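Local coordinates for protein collagen alpha-1(XX) chain (Homo sapiens, PDB 5KF4) that probably acts as a fibril-associated collagen of the extracellular matrix, built in part from fibronectin type III domains, at residues 43-48 / 54-59. Numbering follows the deposited sequence.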
ATOM      1  N   ILE A  43      -3.902   1.300   2.170  1.00 17.54           N
ATOM      2  CA  ILE A  43      -3.202   0.824   0.978  1.00 24.86           C
ATOM      3  C   ILE A  43      -3.731   1.486  -0.298  1.00 27.15           C
ATOM      4  O   ILE A  43      -4.935   1.476  -0.560  1.00 22.16           O
ATOM      5  CB  ILE A  43      -3.320  -0.706   0.845  1.00 22.42           C
ATOM      6  CG1 ILE A  43      -2.657  -1.386   2.043  1.00 31.86           C
ATOM      7  CG2 ILE A  43      -2.690  -1.183  -0.448  1.00 15.30           C
ATOM      8  CD1 ILE A  43      -3.262  -2.712   2.400  1.00 27.46           C
ATOM      9  N   VAL A  44      -2.821   2.060  -1.084  1.00 23.87           N
ATOM     10  CA  VAL A  44      -3.179   2.815  -2.285  1.00 17.34           C
ATOM     11  C   VAL A  44      -2.448   2.290  -3.518  1.00 21.98           C
ATOM     12  O   VAL A  44      -1.226   2.156  -3.501  1.00 23.63           O
ATOM     13  CB  VAL A  44      -2.833   4.314  -2.124  1.00 11.63           C
ATOM     14  CG1 VAL A  44      -3.301   5.108  -3.336  1.00 17.65           C
ATOM     15  CG2 VAL A  44      -3.425   4.872  -0.838  1.00 11.68           C
ATOM     16  N   TRP A  45      -3.182   1.993  -4.586  1.00 19.77           N
ATOM     17  CA  TRP A  45      -2.535   1.635  -5.848  1.00 18.06           C
ATOM     18  C   TRP A  45      -3.197   2.301  -7.054  1.00 21.82           C
ATOM     19  O   TRP A  45      -4.421   2.393  -7.133  1.00 24.07           O
ATOM     20  CB  TRP A  45      -2.510   0.113  -6.038  1.00 10.01           C
ATOM     21  CG  TRP A  45      -3.859  -0.523  -6.146  1.00  8.20           C
ATOM     22  CD1 TRP A  45      -4.455  -0.980  -7.281  1.00  8.20           C
ATOM     23  CD2 TRP A  45      -4.780  -0.776  -5.077  1.00  8.52           C
ATOM     24  NE1 TRP A  45      -5.692  -1.504  -6.990  1.00 13.24           N
ATOM     25  CE2 TRP A  45      -5.916  -1.389  -5.643  1.00 10.28           C
ATOM     26  CE3 TRP A  45      -4.756  -0.542  -3.698  1.00 10.27           C
ATOM     27  CZ2 TRP A  45      -7.017  -1.771  -4.879  1.00 12.84           C
ATOM     28  CZ3 TRP A  45      -5.844  -0.922  -2.942  1.00  9.02           C
ATOM     29  CH2 TRP A  45      -6.961  -1.532  -3.534  1.00 12.94           C
ATOM     30  N   ARG A  46      -2.371   2.780  -7.979  1.00 17.58           N
ATOM     31  CA  ARG A  46      -2.846   3.447  -9.189  1.00 17.97           C
ATOM     32  C   ARG A  46      -1.971   3.108 -10.387  1.00 23.26           C
ATOM     33  O   ARG A  46      -0.784   2.823 -10.235  1.00 30.65           O
ATOM     34  CB  ARG A  46      -2.893   4.966  -9.020  1.00 23.58           C
ATOM     35  CG  ARG A  46      -1.563   5.616  -8.700  1.00 35.06           C
ATOM     36  CD  ARG A  46      -1.733   7.119  -8.574  1.00 52.24           C
ATOM     37  NE  ARG A  46      -2.383   7.663  -9.766  1.00 67.30           N
ATOM     38  CZ  ARG A  46      -2.951   8.863  -9.836  1.00 76.30           C
ATOM     39  NH1 ARG A  46      -2.959   9.662  -8.777  1.00 71.80           N
ATOM     40  NH2 ARG A  46      -3.515   9.264 -10.968  1.00 79.06           N
ATOM     41  N   ALA A  47      -2.553   3.138 -11.581  1.00 16.85           N
ATOM     42  CA  ALA A  47      -1.765   2.944 -12.788  1.00 25.10           C
ATOM     43  C   ALA A  47      -0.830   4.141 -12.954  1.00 32.13           C
ATOM     44  O   ALA A  47      -1.269   5.293 -12.934  1.00 27.48           O
ATOM     45  CB  ALA A  47      -2.671   2.783 -14.007  1.00  7.44           C
ATOM     46  N   SER A  48       0.460   3.858 -13.123  1.00 41.69           N
ATOM     47  CA  SER A  48       1.499   4.890 -13.120  1.00 39.76           C
ATOM     48  C   SER A  48       1.380   5.890 -14.270  1.00 35.44           C
ATOM     49  O   SER A  48       1.924   6.993 -14.193  1.00 22.80           O
ATOM     50  CB  SER A  48       2.891   4.245 -13.142  1.00 37.12           C
ATOM     51  OG  SER A  48       3.234   3.792 -14.439  1.00 33.35           O
ATOM     52  N   ARG A  54      -6.904   3.667  -6.379  1.00  9.16           N
ATOM     53  CA  ARG A  54      -7.776   2.745  -5.670  1.00 12.96           C
ATOM     54  C   ARG A  54      -7.227   2.514  -4.276  1.00  9.41           C
ATOM     55  O   ARG A  54      -6.031   2.632  -4.048  1.00  9.15           O
ATOM     56  CB  ARG A  54      -7.919   1.421  -6.423  1.00 13.64           C
ATOM     57  CG  ARG A  54      -8.629   1.562  -7.752  1.00 12.51           C
ATOM     58  CD  ARG A  54      -8.519   0.302  -8.571  1.00 22.08           C
ATOM     59  NE  ARG A  54      -9.188   0.441  -9.859  1.00 30.00           N
ATOM     60  CZ  ARG A  54      -9.903  -0.519 -10.431  1.00 31.84           C
ATOM     61  NH1 ARG A  54     -10.041  -1.691  -9.827  1.00 35.36           N
ATOM     62  NH2 ARG A  54     -10.477  -0.306 -11.607  1.00 32.76           N
ATOM     63  N   GLU A  55      -8.109   2.238  -3.327  1.00 20.24           N
ATOM     64  CA  GLU A  55      -7.692   2.118  -1.942  1.00 10.30           C
ATOM     65  C   GLU A  55      -8.443   1.033  -1.176  1.00 19.41           C
ATOM     66  O   GLU A  55      -9.552   0.619  -1.537  1.00 20.91           O
ATOM     67  CB  GLU A  55      -7.859   3.453  -1.206  1.00 20.32           C
ATOM     68  CG  GLU A  55      -6.918   4.553  -1.657  1.00 23.35           C
ATOM     69  CD  GLU A  55      -7.251   5.893  -1.028  1.00 17.66           C
ATOM     70  OE1 GLU A  55      -8.022   5.912  -0.040  1.00 20.68           O
ATOM     71  OE2 GLU A  55      -6.722   6.922  -1.500  1.00 10.05           O
ATOM     72  N   VAL A  56      -7.808   0.587  -0.103  1.00 18.70           N
ATOM     73  CA  VAL A  56      -8.433  -0.312   0.846  1.00 25.89           C
ATOM     74  C   VAL A  56      -7.764  -0.059   2.183  1.00 26.80           C
ATOM     75  O   VAL A  56      -6.563   0.199   2.248  1.00 19.31           O
ATOM     76  CB  VAL A  56      -8.295  -1.800   0.429  1.00 23.75           C
ATOM     77  CG1 VAL A  56      -6.834  -2.223   0.391  1.00  9.66           C
ATOM     78  CG2 VAL A  56      -9.079  -2.707   1.367  1.00 18.96           C
ATOM     79  N   VAL A  57      -8.543  -0.065   3.252  1.00 30.21           N
ATOM     80  CA  VAL A  57      -7.942   0.083   4.561  1.00 28.38           C
ATOM     81  C   VAL A  57      -7.990  -1.268   5.269  1.00 33.61           C
ATOM     82  O   VAL A  57      -9.022  -1.940   5.266  1.00 34.46           O
ATOM     83  CB  VAL A  57      -8.653   1.176   5.383  1.00 28.64           C
ATOM     84  CG1 VAL A  57      -8.225   1.129   6.841  1.00 28.74           C
ATOM     85  CG2 VAL A  57      -8.354   2.541   4.795  1.00 19.11           C
ATOM     86  N   VAL A  58      -6.868  -1.671   5.859  1.00 36.41           N
ATOM     87  CA  VAL A  58      -6.801  -2.951   6.558  1.00 40.42           C
ATOM     88  C   VAL A  58      -6.388  -2.722   8.007  1.00 46.50           C
ATOM     89  O   VAL A  58      -5.993  -1.617   8.373  1.00 32.92           O
ATOM     90  CB  VAL A  58      -5.822  -3.924   5.881  1.00 38.44           C
ATOM     91  CG1 VAL A  58      -6.331  -4.303   4.497  1.00 33.98           C
ATOM     92  CG2 VAL A  58      -4.433  -3.314   5.798  1.00 38.96           C
ATOM     93  N   GLU A  59      -6.403  -3.780   8.808  1.00 50.65           N
ATOM     94  CA  GLU A  59      -6.206  -3.635  10.247  1.00 48.10           C
ATOM     95  C   GLU A  59      -4.745  -3.513  10.652  1.00 48.92           C
ATOM     96  O   GLU A  59      -3.835  -3.822   9.885  1.00 62.09           O
ATOM     97  CB  GLU A  59      -6.819  -4.817  10.995  1.00 44.02           C
ATOM     98  CG  GLU A  59      -8.277  -5.054  10.692  1.00 54.27           C
ATOM     99  CD  GLU A  59      -8.457  -5.968   9.499  1.00 69.88           C
ATOM    100  OE1 GLU A  59      -8.145  -5.535   8.368  1.00 72.96           O
ATOM    101  OE2 GLU A  59      -8.891  -7.125   9.697  1.00 72.74           O
TER
HETATM  102  O   HOH W   1      -7.538  -2.804  -8.148  1.00 26.50           O
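Ile-43 with Val-56 and Trp-45 with Arg-54 form hydrogen-bonded pairs flanking the non-hydrogen-bonded pair Val-44 and Glu-55, in antiparallel strands whose axes come within 4.8 Å and run 165° apart. Four backbone N-H...O hydrogen bonds hold this ladder, among them Ile-43 N to Val-56 O at 2.9 Å; between them, Glu-55 CA brings its hydrogen to Ile-43 O at 3.2 Å. Trp-45 shows how an aromatic side chain can lie across a neighbouring strand. With CG between the backbone N and the carbonyl carbon (chi1 63°), its indole leans over the backbone of 54-55. Arg-54 CB sits over the indole face, 3.9 Å from the centroid of the five-membered ring, as a CH-pi contact, and Glu-55 N lies above the same face, also offset toward the rim. A water in the ring plane at the indole edge accepts from both Trp-45 NE1 and Arg-54 NH1. Also at the edge, Trp-45 CZ3 meets Val-56 CG1 at 3.7 Å. In the fibronectin type III sandwich this is the C–C' hairpin, with 54-59 at the edge of the four-stranded sheet; Ile-43, Trp-45 and Val-58 turn inward to strand 64-67 of the opposing sheet. There Ile-43 CD1 reaches Val-58 CG2 at 3.6 Å. Cutting Trp-45 back to an alanine is likely to open a gap beside Val-56 CG1 and Leu-67, strip Arg-54 CB of the surface it lies on and leave the water one donor fewer. On the other face of the sheet, Val-44 and Glu-55 run side by side, CG2 of the valine 3.6 Å from CG of the glutamate, while Val-44 also touches Phe-81 of strand 75-84.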